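Local structure of mandelate racemase/muconate lactonizing enzyme (Polaromonas sp., 3CB3) at residues G179-K184 against D206-M211; L183-P188 against V212-Q217; V236-P241 against F257-A262. The protein belongs to the mandelate racemase branch of the enolase superfamily and probably uses bound magnesium to activate acid sugars, such as the L-glucaric acid bound here, for proton abstraction. All coordinates share one frame; numbering follows the deposited sequence.

Contact 1: residues G179-K184 against D206-M211; sequences GGIKLK and DAVPLM. With LGT (L-glucaric acid), chain G.
K182 and M211 sit abreast on neighbouring parallel strands, their side chains on the same face of the sheet, with K182 CG 4.0 Å from M211 CB. Beyond this start they part. The lysine has CG anti to its own N (chi1 -171°) and bends once, at chi3, which takes its tip to the ligand: NZ gives a hydrogen bond of 2.9 Å to the carboxylate oxygen O1A of L-glucaric acid. M211 folds back instead, bent at chi2 and chi3, and lays SD 3.7 Å from I181 O. Replacing K182 by a methionine would probably leave O1A without this donor and the carboxylates of E239 and E335, which also bind NZ, without their common cation. On the other face L210 reaches across with one branch, CD2, to I181 CB at 3.7 Å; V208 and L183 add apolar surface towards helices 163-175 and 190-204. Backbone bonds fix the register: I181 N to P209 O, M211 N to I181 O, and L183 N to M211 O at 2.7 Å. G180, having no side chain, brings its CA 3.4 Å from P209 O. P209, with no N-H to give, sets CD 3.2 Å from G179 O. This is a beta-alpha-beta unit (strand 181-184, helix 190-204, strand 210-213) of an enolase-superfamily barrel, and K182 and K184 match the Lys-X-Lys motif of the mandelate racemase group.

Contact 2: residues L183-P188 against V212-Q217; sequences LKVGQP and VDANQQ. With MG (magnesium ion), chain E; LGT (L-glucaric acid), chain G.
V185 and D213 are joined through their backbones, V185 N bonding D213 O at 2.9 Å. D213 N in turn bonds L183 O, so the parallel pairing runs on to the ends of both strands. Apolar contact comes from V185, whose CG2 branch lies 3.9 Å from V212 CB and 4.0 Å from A214 CB; branched valines and a small alanine fill this side compactly. G186 carries no side chain, and at its positive phi (113°) a CB would collide with A214 O; its N bonds D193 of helix 190-204. Metal and polar contacts lie on the face of K184 and D213. With CG anti to the backbone N (chi1 -167°), D213 holds OD2 2.1 Å from the magnesium ion, while OD1 accepts from N215 N at 2.8 Å in an Asx turn that fixes the carboxylate's rotation. Aspartate is short enough to do both. One water donates to D213 OD2 at 2.7 Å and accepts from K184 NZ, bridging two groups that do not touch directly. K184 NZ also donates to O6A of L-glucaric acid at 2.9 Å. K184 NZ lies 4.2 Å from C2 of the ligand, the carbon beside the metal-bound carboxylate, which is consistent with the proton-transfer role of the second lysine of this motif in relatives.

Contact 3: residues V236-P241 against F257-A262; sequences VWIEEP and FDTPIA. With MG (magnesium ion), chain E; MG (magnesium ion), chain F.
A262 presses its methyl group on one face of the W237 indole: CB stands 3.9 Å from the centroid of the five-membered ring, 17° off its normal, a CH-pi contact. A small residue suits the spot, since the ring lies flat over it. W237 carries CG between its backbone N and carbonyl carbon (chi1 70°), which swings the indole along the face shared with A262 and E239. On the opposite side of the sheet, where I238 points, its side chain crosses that of T259 at about a right angle, I238 CG1 and CD1 both 3.7 Å from T259 CG2. P241 rests CD 4.2 Å from I261 CG2, and the ring of P260 abuts V236 O. Three backbone bonds align the strands: I238 N to P260 O, A262 N to I238 O, and E240 N to A262 O at 2.8 Å.

The next shell positions these groups. W237 NE1 donates to the anti lone pair of E239 OE1 at 3.2 Å, a bent bond (138°); that oxygen also pairs with K182, so two donors steady the carboxylate whose OE2 binds magnesium at 2.0 Å. E239 is fully extended, long enough to reach the metal from the strand. Y152 and W333 meet the indole edge-to-face. T259 OG1 is tied to E231. At the far end F257 O binds a second magnesium ion at 2.1 Å, with A254 O and four waters, two of which donate to D258 O and T259 O. The whole is a beta-alpha-beta unit of the enolase-type barrel, carrying one carboxylate ligand of its active-site magnesium.

Overall arrangement
Contacts 1 and 2 are successive lengths of one strand pair, 181-184 with 210-213; contact 3 continues the same parallel sheet through 238-239 to 261-263. Their centres lie about 15 Å (1 and 2), 13 Å (1 and 3) and 12 Å (2 and 3) apart. Contact 1 meets contact 3 where L210 O lies 2.8 Å from V236 N, a probable hydrogen bond. Contacts 2 and 3 converge on the active-site magnesium: D213 OD2 and E239 OE2 are 2.8 Å apart, a closeness the cation makes tolerable, and E265 completes the carboxylate trio. The lysines of contacts 1 and 2 hold opposite ends of L-glucaric acid. The second magnesium, 18.5 Å from the first, lies away from this site.

Contact 1: residues G179-K184 against D206-M211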
loop_
_atom_site.group_PDB
_atom_site.type_symbol
_atom_site.label_atom_id
_atom_site.label_comp_id
_atom_site.label_asym_id
_atom_site.label_seq_id
_atom_site.Cartn_x
_atom_site.Cartn_y
_atom_site.Cartn_z
ATOM N N GLY A 179 -17.763 -27.451 9.406
ATOM C CA GLY A 179 -17.892 -28.179 8.154
ATOM C C GLY A 179 -16.636 -28.617 7.425
ATOM O O GLY A 179 -16.716 -29.228 6.357
ATOM N N GLY A 180 -15.475 -28.314 7.989
ATOM C CA GLY A 180 -14.230 -28.700 7.350
ATOM C C GLY A 180 -13.059 -28.371 8.248
ATOM O O GLY A 180 -13.213 -27.647 9.234
ATOM N N ILE A 181 -11.889 -28.903 7.913
ATOM C CA ILE A 181 -10.691 -28.660 8.703
ATOM C C ILE A 181 -9.534 -28.230 7.799
ATOM O O ILE A 181 -9.283 -28.854 6.771
ATOM C CB ILE A 181 -10.248 -29.941 9.462
ATOM C CG1 ILE A 181 -11.377 -30.436 10.377
ATOM C CG2 ILE A 181 -8.994 -29.649 10.274
ATOM C CD1 ILE A 181 -11.698 -29.507 11.551
ATOM N N LYS A 182 -8.849 -27.155 8.177
ATOM C CA LYS A 182 -7.691 -26.691 7.407
ATOM C C LYS A 182 -6.447 -27.028 8.223
ATOM O O LYS A 182 -6.334 -26.652 9.396
ATOM C CB LYS A 182 -7.743 -25.182 7.151
ATOM C CG LYS A 182 -6.672 -24.716 6.162
ATOM C CD LYS A 182 -6.966 -23.330 5.580
ATOM C CE LYS A 182 -6.710 -22.223 6.588
ATOM N NZ LYS A 182 -7.170 -20.906 6.043
ATOM N N LEU A 183 -5.519 -27.738 7.597
ATOM C CA LEU A 183 -4.289 -28.156 8.270
ATOM C C LEU A 183 -3.076 -27.395 7.751
ATOM O O LEU A 183 -2.898 -27.232 6.543
ATOM C CB LEU A 183 -4.062 -29.648 8.047
ATOM C CG LEU A 183 -5.213 -30.576 8.452
ATOM C CD1 LEU A 183 -4.990 -31.950 7.827
ATOM C CD2 LEU A 183 -5.311 -30.655 9.975
ATOM N N LYS A 184 -2.237 -26.939 8.671
ATOM C CA LYS A 184 -1.045 -26.227 8.269
ATOM C C LYS A 184 0.024 -27.208 7.804
ATOM O O LYS A 184 0.244 -28.250 8.424
ATOM C CB LYS A 184 -0.532 -25.370 9.428
ATOM C CG LYS A 184 -1.395 -24.146 9.676
ATOM C CD LYS A 184 -0.912 -23.344 10.857
ATOM C CE LYS A 184 -1.670 -22.036 10.946
ATOM N NZ LYS A 184 -1.490 -21.216 9.713
ATOM N N ASP A 206 -13.621 -40.108 5.257
ATOM C CA ASP A 206 -13.738 -39.513 3.924
ATOM C C ASP A 206 -14.779 -38.404 3.789
ATOM O O ASP A 206 -14.703 -37.588 2.868
ATOM C CB ASP A 206 -14.036 -40.603 2.883
ATOM C CG ASP A 206 -12.797 -41.381 2.476
ATOM O OD1 ASP A 206 -12.908 -42.281 1.612
ATOM O OD2 ASP A 206 -11.708 -41.087 3.016
ATOM N N ALA A 207 -15.743 -38.364 4.704
ATOM C CA ALA A 207 -16.805 -37.363 4.643
ATOM C C ALA A 207 -16.455 -35.962 5.157
ATOM O O ALA A 207 -17.226 -35.028 4.953
ATOM C CB ALA A 207 -18.048 -37.878 5.372
ATOM N N VAL A 208 -15.316 -35.800 5.824
ATOM C CA VAL A 208 -14.956 -34.474 6.325
ATOM C C VAL A 208 -14.008 -33.742 5.372
ATOM O O VAL A 208 -12.879 -34.178 5.136
ATOM C CB VAL A 208 -14.314 -34.548 7.723
ATOM C CG1 VAL A 208 -13.971 -33.139 8.217
ATOM C CG2 VAL A 208 -15.272 -35.223 8.695
ATOM N N PRO A 209 -14.464 -32.612 4.809
ATOM C CA PRO A 209 -13.624 -31.844 3.881
ATOM C C PRO A 209 -12.341 -31.392 4.569
ATOM O O PRO A 209 -12.365 -30.992 5.730
ATOM C CB PRO A 209 -14.510 -30.650 3.506
ATOM C CG PRO A 209 -15.929 -31.181 3.729
ATOM C CD PRO A 209 -15.754 -31.937 5.030
ATOM N N LEU A 210 -11.231 -31.457 3.844
ATOM C CA LEU A 210 -9.941 -31.037 4.372
ATOM C C LEU A 210 -9.240 -30.094 3.405
ATOM O O LEU A 210 -9.313 -30.268 2.187
ATOM C CB LEU A 210 -9.022 -32.242 4.599
ATOM C CG LEU A 210 -9.380 -33.240 5.691
ATOM C CD1 LEU A 210 -8.361 -34.388 5.675
ATOM C CD2 LEU A 210 -9.378 -32.534 7.043
ATOM N N MET A 211 -8.559 -29.104 3.964
ATOM C CA MET A 211 -7.788 -28.145 3.177
ATOM C C MET A 211 -6.433 -28.019 3.871
ATOM O O MET A 211 -6.308 -28.364 5.047
ATOM C CB MET A 211 -8.463 -26.767 3.167
ATOM C CG MET A 211 -9.912 -26.769 2.747
ATOM S SD MET A 211 -11.042 -26.967 4.151
ATOM C CE MET A 211 -12.321 -25.734 3.673
HETATM O O1A LGT G . -5.472 -18.633 6.396
HETATM C C1 LGT G . -5.216 -18.187 7.533
HETATM O O1B LGT G . -6.080 -17.818 8.364
HETATM C C2 LGT G . -3.721 -18.080 7.970
HETATM O O2 LGT G . -2.882 -17.956 6.805
HETATM C C3 LGT G . -3.476 -16.891 8.921
HETATM O O3 LGT G . -3.877 -15.697 8.256
HETATM C C4 LGT G . -1.992 -16.722 9.399
HETATM O O4 LGT G . -1.411 -15.512 8.887
HETATM C C5 LGT G . -1.795 -16.701 10.938
HETATM O O5 LGT G . -2.598 -15.655 11.512
HETATM C C6 LGT G . -2.160 -18.058 11.584
HETATM O O6A LGT G . -1.304 -18.968 11.473
HETATM O O6B LGT G . -3.265 -18.178 12.160
#

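Contact 2: residues L183-P188 against V212-Q217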
loop_
_atom_site.group_PDB
_atom_site.type_symbol
_atom_site.label_atom_id
_atom_site.label_comp_id
_atom_site.label_asym_id
_atom_site.label_seq_id
_atom_site.Cartn_x
_atom_site.Cartn_y
_atom_site.Cartn_z
ATOM N N LEU A 183 -5.519 -27.738 7.597
ATOM C CA LEU A 183 -4.289 -28.156 8.270
ATOM C C LEU A 183 -3.076 -27.395 7.751
ATOM O O LEU A 183 -2.898 -27.232 6.543
ATOM C CB LEU A 183 -4.062 -29.648 8.047
ATOM C CG LEU A 183 -5.213 -30.576 8.452
ATOM C CD1 LEU A 183 -4.990 -31.950 7.827
ATOM C CD2 LEU A 183 -5.311 -30.655 9.975
ATOM N N LYS A 184 -2.237 -26.939 8.671
ATOM C CA LYS A 184 -1.045 -26.227 8.269
ATOM C C LYS A 184 0.024 -27.208 7.804
ATOM O O LYS A 184 0.244 -28.250 8.424
ATOM C CB LYS A 184 -0.532 -25.370 9.428
ATOM C CG LYS A 184 -1.395 -24.146 9.676
ATOM C CD LYS A 184 -0.912 -23.344 10.857
ATOM C CE LYS A 184 -1.670 -22.036 10.946
ATOM N NZ LYS A 184 -1.490 -21.216 9.713
ATOM N N VAL A 185 0.653 -26.887 6.681
ATOM C CA VAL A 185 1.722 -27.705 6.120
ATOM C C VAL A 185 2.828 -26.737 5.717
ATOM O O VAL A 185 2.727 -25.537 5.962
ATOM C CB VAL A 185 1.261 -28.498 4.860
ATOM C CG1 VAL A 185 0.212 -29.555 5.240
ATOM C CG2 VAL A 185 0.700 -27.536 3.814
ATOM N N GLY A 186 3.889 -27.250 5.112
ATOM C CA GLY A 186 4.968 -26.372 4.690
ATOM C C GLY A 186 6.291 -26.525 5.415
ATOM O O GLY A 186 7.208 -25.744 5.183
ATOM N N GLN A 187 6.409 -27.514 6.293
ATOM C CA GLN A 187 7.669 -27.696 7.006
ATOM C C GLN A 187 8.737 -28.230 6.061
ATOM O O GLN A 187 8.425 -28.765 5.000
ATOM C CB GLN A 187 7.494 -28.643 8.198
ATOM C CG GLN A 187 6.723 -29.903 7.894
ATOM C CD GLN A 187 6.553 -30.772 9.122
ATOM O OE1 GLN A 187 5.608 -31.557 9.216
ATOM N NE2 GLN A 187 7.479 -30.646 10.071
ATOM N N PRO A 188 10.019 -28.077 6.430
ATOM C CA PRO A 188 11.149 -28.541 5.618
ATOM C C PRO A 188 10.970 -29.965 5.108
ATOM O O PRO A 188 11.194 -30.247 3.930
ATOM C CB PRO A 188 12.325 -28.412 6.578
ATOM C CG PRO A 188 11.962 -27.181 7.338
ATOM C CD PRO A 188 10.502 -27.411 7.654
ATOM N N VAL A 212 -5.422 -27.547 3.150
ATOM C CA VAL A 212 -4.110 -27.347 3.759
ATOM C C VAL A 212 -3.656 -25.926 3.456
ATOM O O VAL A 212 -4.029 -25.344 2.423
ATOM C CB VAL A 212 -3.038 -28.330 3.215
ATOM C CG1 VAL A 212 -3.458 -29.772 3.482
ATOM C CG2 VAL A 212 -2.805 -28.083 1.733
ATOM N N ASP A 213 -2.874 -25.367 4.374
ATOM C CA ASP A 213 -2.338 -24.019 4.215
ATOM C C ASP A 213 -0.813 -24.124 4.366
ATOM O O ASP A 213 -0.317 -24.508 5.423
ATOM C CB ASP A 213 -2.896 -23.093 5.291
ATOM C CG ASP A 213 -2.633 -21.624 4.993
ATOM O OD1 ASP A 213 -1.620 -21.309 4.325
ATOM O OD2 ASP A 213 -3.439 -20.780 5.444
ATOM N N ALA A 214 -0.086 -23.809 3.300
ATOM C CA ALA A 214 1.380 -23.871 3.316
ATOM C C ALA A 214 1.983 -22.539 3.770
ATOM O O ALA A 214 3.185 -22.438 4.022
ATOM C CB ALA A 214 1.905 -24.234 1.912
ATOM N N ASN A 215 1.142 -21.512 3.854
ATOM C CA ASN A 215 1.590 -20.191 4.271
ATOM C C ASN A 215 2.848 -19.693 3.554
ATOM O O ASN A 215 3.791 -19.235 4.202
ATOM C CB ASN A 215 1.816 -20.171 5.784
ATOM C CG ASN A 215 0.521 -20.203 6.558
ATOM O OD1 ASN A 215 -0.173 -19.186 6.679
ATOM N ND2 ASN A 215 0.176 -21.373 7.076
ATOM N N GLN A 216 2.839 -19.789 2.223
ATOM C CA GLN A 216 3.932 -19.319 1.357
ATOM C C GLN A 216 5.303 -19.951 1.600
ATOM O O GLN A 216 6.328 -19.402 1.176
ATOM C CB GLN A 216 4.083 -17.790 1.478
ATOM C CG GLN A 216 2.782 -17.032 1.703
ATOM C CD GLN A 216 2.982 -15.520 1.821
ATOM O OE1 GLN A 216 2.213 -14.828 2.495
ATOM N NE2 GLN A 216 3.998 -15.003 1.151
ATOM N N GLN A 217 5.333 -21.111 2.241
ATOM C CA GLN A 217 6.604 -21.737 2.560
ATOM C C GLN A 217 7.320 -22.551 1.498
ATOM O O GLN A 217 8.475 -22.929 1.695
ATOM C CB GLN A 217 6.446 -22.565 3.831
ATOM C CG GLN A 217 6.236 -21.685 5.052
ATOM C CD GLN A 217 5.866 -22.472 6.285
ATOM O OE1 GLN A 217 4.768 -23.029 6.375
ATOM N NE2 GLN A 217 6.781 -22.528 7.248
HETATM MG MG MG E . -3.851 -18.750 5.132
HETATM O O1A LGT G . -5.472 -18.633 6.396
HETATM C C1 LGT G . -5.216 -18.187 7.533
HETATM O O1B LGT G . -6.080 -17.818 8.364
HETATM C C2 LGT G . -3.721 -18.080 7.970
HETATM O O2 LGT G . -2.882 -17.956 6.805
HETATM C C3 LGT G . -3.476 -16.891 8.921
HETATM O O3 LGT G . -3.877 -15.697 8.256
HETATM C C4 LGT G . -1.992 -16.722 9.399
HETATM O O4 LGT G . -1.411 -15.512 8.887
HETATM C C5 LGT G . -1.795 -16.701 10.938
HETATM O O5 LGT G . -2.598 -15.655 11.512
HETATM C C6 LGT G . -2.160 -18.058 11.584
HETATM O O6A LGT G . -1.304 -18.968 11.473
HETATM O O6B LGT G . -3.265 -18.178 12.160
HETATM O O HOH W 1 -3.365 -21.373 8.125
HETATM O O HOH W 2 -2.201 -19.076 4.085
#

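Contact 3: residues V236-P241 against F257-A262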
loop_
_atom_site.group_PDB
_atom_site.type_symbol
_atom_site.label_atom_id
_atom_site.label_comp_id
_atom_site.label_asym_id
_atom_site.label_seq_id
_atom_site.Cartn_x
_atom_site.Cartn_y
_atom_site.Cartn_z
ATOM N N VAL A 236 -10.031 -29.747 -0.467
ATOM C CA VAL A 236 -10.890 -28.685 -0.989
ATOM C C VAL A 236 -9.943 -27.689 -1.683
ATOM O O VAL A 236 -10.237 -27.182 -2.766
ATOM C CB VAL A 236 -11.678 -27.975 0.133
ATOM C CG1 VAL A 236 -12.564 -26.880 -0.464
ATOM C CG2 VAL A 236 -12.528 -28.989 0.894
ATOM N N TRP A 237 -8.798 -27.427 -1.057
ATOM C CA TRP A 237 -7.795 -26.545 -1.654
ATOM C C TRP A 237 -6.438 -26.587 -0.964
ATOM O O TRP A 237 -6.316 -27.016 0.179
ATOM C CB TRP A 237 -8.287 -25.088 -1.695
ATOM C CG TRP A 237 -8.376 -24.394 -0.350
ATOM C CD1 TRP A 237 -7.357 -24.153 0.521
ATOM C CD2 TRP A 237 -9.549 -23.816 0.241
ATOM N NE1 TRP A 237 -7.817 -23.461 1.618
ATOM C CE2 TRP A 237 -9.159 -23.241 1.472
ATOM C CE3 TRP A 237 -10.889 -23.728 -0.150
ATOM C CZ2 TRP A 237 -10.064 -22.584 2.317
ATOM C CZ3 TRP A 237 -11.790 -23.075 0.691
ATOM C CH2 TRP A 237 -11.371 -22.512 1.909
ATOM N N ILE A 238 -5.422 -26.135 -1.692
ATOM C CA ILE A 238 -4.061 -26.024 -1.192
ATOM C C ILE A 238 -3.860 -24.509 -1.211
ATOM O O ILE A 238 -3.829 -23.897 -2.279
ATOM C CB ILE A 238 -3.044 -26.699 -2.135
ATOM C CG1 ILE A 238 -3.243 -28.215 -2.124
ATOM C CG2 ILE A 238 -1.619 -26.351 -1.704
ATOM C CD1 ILE A 238 -2.438 -28.943 -3.180
ATOM N N GLU A 239 -3.746 -23.927 -0.019
ATOM C CA GLU A 239 -3.613 -22.490 0.174
ATOM C C GLU A 239 -2.185 -21.947 0.296
ATOM O O GLU A 239 -1.327 -22.545 0.956
ATOM C CB GLU A 239 -4.406 -22.102 1.418
ATOM C CG GLU A 239 -4.394 -20.647 1.776
ATOM C CD GLU A 239 -5.278 -20.363 2.962
ATOM O OE1 GLU A 239 -6.224 -21.148 3.192
ATOM O OE2 GLU A 239 -5.051 -19.351 3.657
ATOM N N GLU A 240 -1.964 -20.800 -0.338
ATOM C CA GLU A 240 -0.678 -20.108 -0.331
ATOM C C GLU A 240 0.536 -21.022 -0.442
ATOM O O GLU A 240 1.411 -21.011 0.425
ATOM C CB GLU A 240 -0.544 -19.247 0.932
ATOM C CG GLU A 240 -1.437 -18.009 0.951
ATOM C CD GLU A 240 -0.803 -16.841 1.699
ATOM O OE1 GLU A 240 -0.729 -16.882 2.953
ATOM O OE2 GLU A 240 -0.364 -15.879 1.021
ATOM N N PRO A 241 0.609 -21.827 -1.507
ATOM C CA PRO A 241 1.786 -22.687 -1.593
ATOM C C PRO A 241 3.033 -21.849 -1.869
ATOM O O PRO A 241 4.140 -22.232 -1.487
ATOM C CB PRO A 241 1.445 -23.622 -2.750
ATOM C CG PRO A 241 0.582 -22.776 -3.629
ATOM C CD PRO A 241 -0.300 -22.050 -2.643
ATOM N N PHE A 257 -2.672 -28.784 -11.827
ATOM C CA PHE A 257 -3.350 -29.657 -10.885
ATOM C C PHE A 257 -4.860 -29.479 -10.737
ATOM O O PHE A 257 -5.388 -28.380 -10.871
ATOM C CB PHE A 257 -2.663 -29.523 -9.521
ATOM C CG PHE A 257 -1.205 -29.880 -9.554
ATOM C CD1 PHE A 257 -0.805 -31.185 -9.824
ATOM C CD2 PHE A 257 -0.228 -28.909 -9.356
ATOM C CE1 PHE A 257 0.550 -31.518 -9.900
ATOM C CE2 PHE A 257 1.126 -29.229 -9.432
ATOM C CZ PHE A 257 1.517 -30.535 -9.704
ATOM N N ASP A 258 -5.540 -30.584 -10.453
ATOM C CA ASP A 258 -6.981 -30.580 -10.262
ATOM C C ASP A 258 -7.326 -29.866 -8.968
ATOM O O ASP A 258 -8.270 -29.079 -8.916
ATOM C CB ASP A 258 -7.526 -32.010 -10.185
ATOM C CG ASP A 258 -7.343 -32.777 -11.469
ATOM O OD1 ASP A 258 -7.019 -32.150 -12.500
ATOM O OD2 ASP A 258 -7.535 -34.013 -11.451
ATOM N N THR A 259 -6.565 -30.159 -7.918
ATOM C CA THR A 259 -6.800 -29.540 -6.621
ATOM C C THR A 259 -6.769 -28.026 -6.742
ATOM O O THR A 259 -5.832 -27.459 -7.299
ATOM C CB THR A 259 -5.737 -29.975 -5.590
ATOM O OG1 THR A 259 -5.775 -31.396 -5.459
ATOM C CG2 THR A 259 -6.014 -29.336 -4.227
ATOM N N PRO A 260 -7.816 -27.354 -6.238
ATOM C CA PRO A 260 -7.887 -25.893 -6.300
ATOM C C PRO A 260 -6.754 -25.245 -5.530
ATOM O O PRO A 260 -6.323 -25.746 -4.480
ATOM C CB PRO A 260 -9.244 -25.579 -5.671
ATOM C CG PRO A 260 -10.060 -26.796 -5.990
ATOM C CD PRO A 260 -9.082 -27.923 -5.742
ATOM N N ILE A 261 -6.257 -24.142 -6.078
ATOM C CA ILE A 261 -5.199 -23.371 -5.451
ATOM C C ILE A 261 -5.888 -22.145 -4.862
ATOM O O ILE A 261 -6.674 -21.478 -5.549
ATOM C CB ILE A 261 -4.155 -22.894 -6.489
ATOM C CG1 ILE A 261 -3.493 -24.096 -7.166
ATOM C CG2 ILE A 261 -3.117 -22.012 -5.809
ATOM C CD1 ILE A 261 -2.752 -25.005 -6.203
ATOM N N ALA A 262 -5.610 -21.851 -3.594
ATOM C CA ALA A 262 -6.209 -20.694 -2.945
ATOM C C ALA A 262 -5.139 -19.707 -2.480
ATOM O O ALA A 262 -4.074 -20.105 -2.003
ATOM C CB ALA A 262 -7.053 -21.137 -1.757
HETATM MG MG MG E . -3.851 -18.750 5.132
HETATM MG MG MG F . -6.312 -26.540 -11.449
HETATM O O HOH W 3 -8.000 -27.159 -10.764
HETATM O O HOH W 4 -5.926 -25.833 -9.637
HETATM O O HOH W 2 -2.201 -19.076 4.085
HETATM O O HOH W 5 -6.835 -27.506 -13.278
HETATM O O HOH W 6 -7.176 -24.588 -11.841
#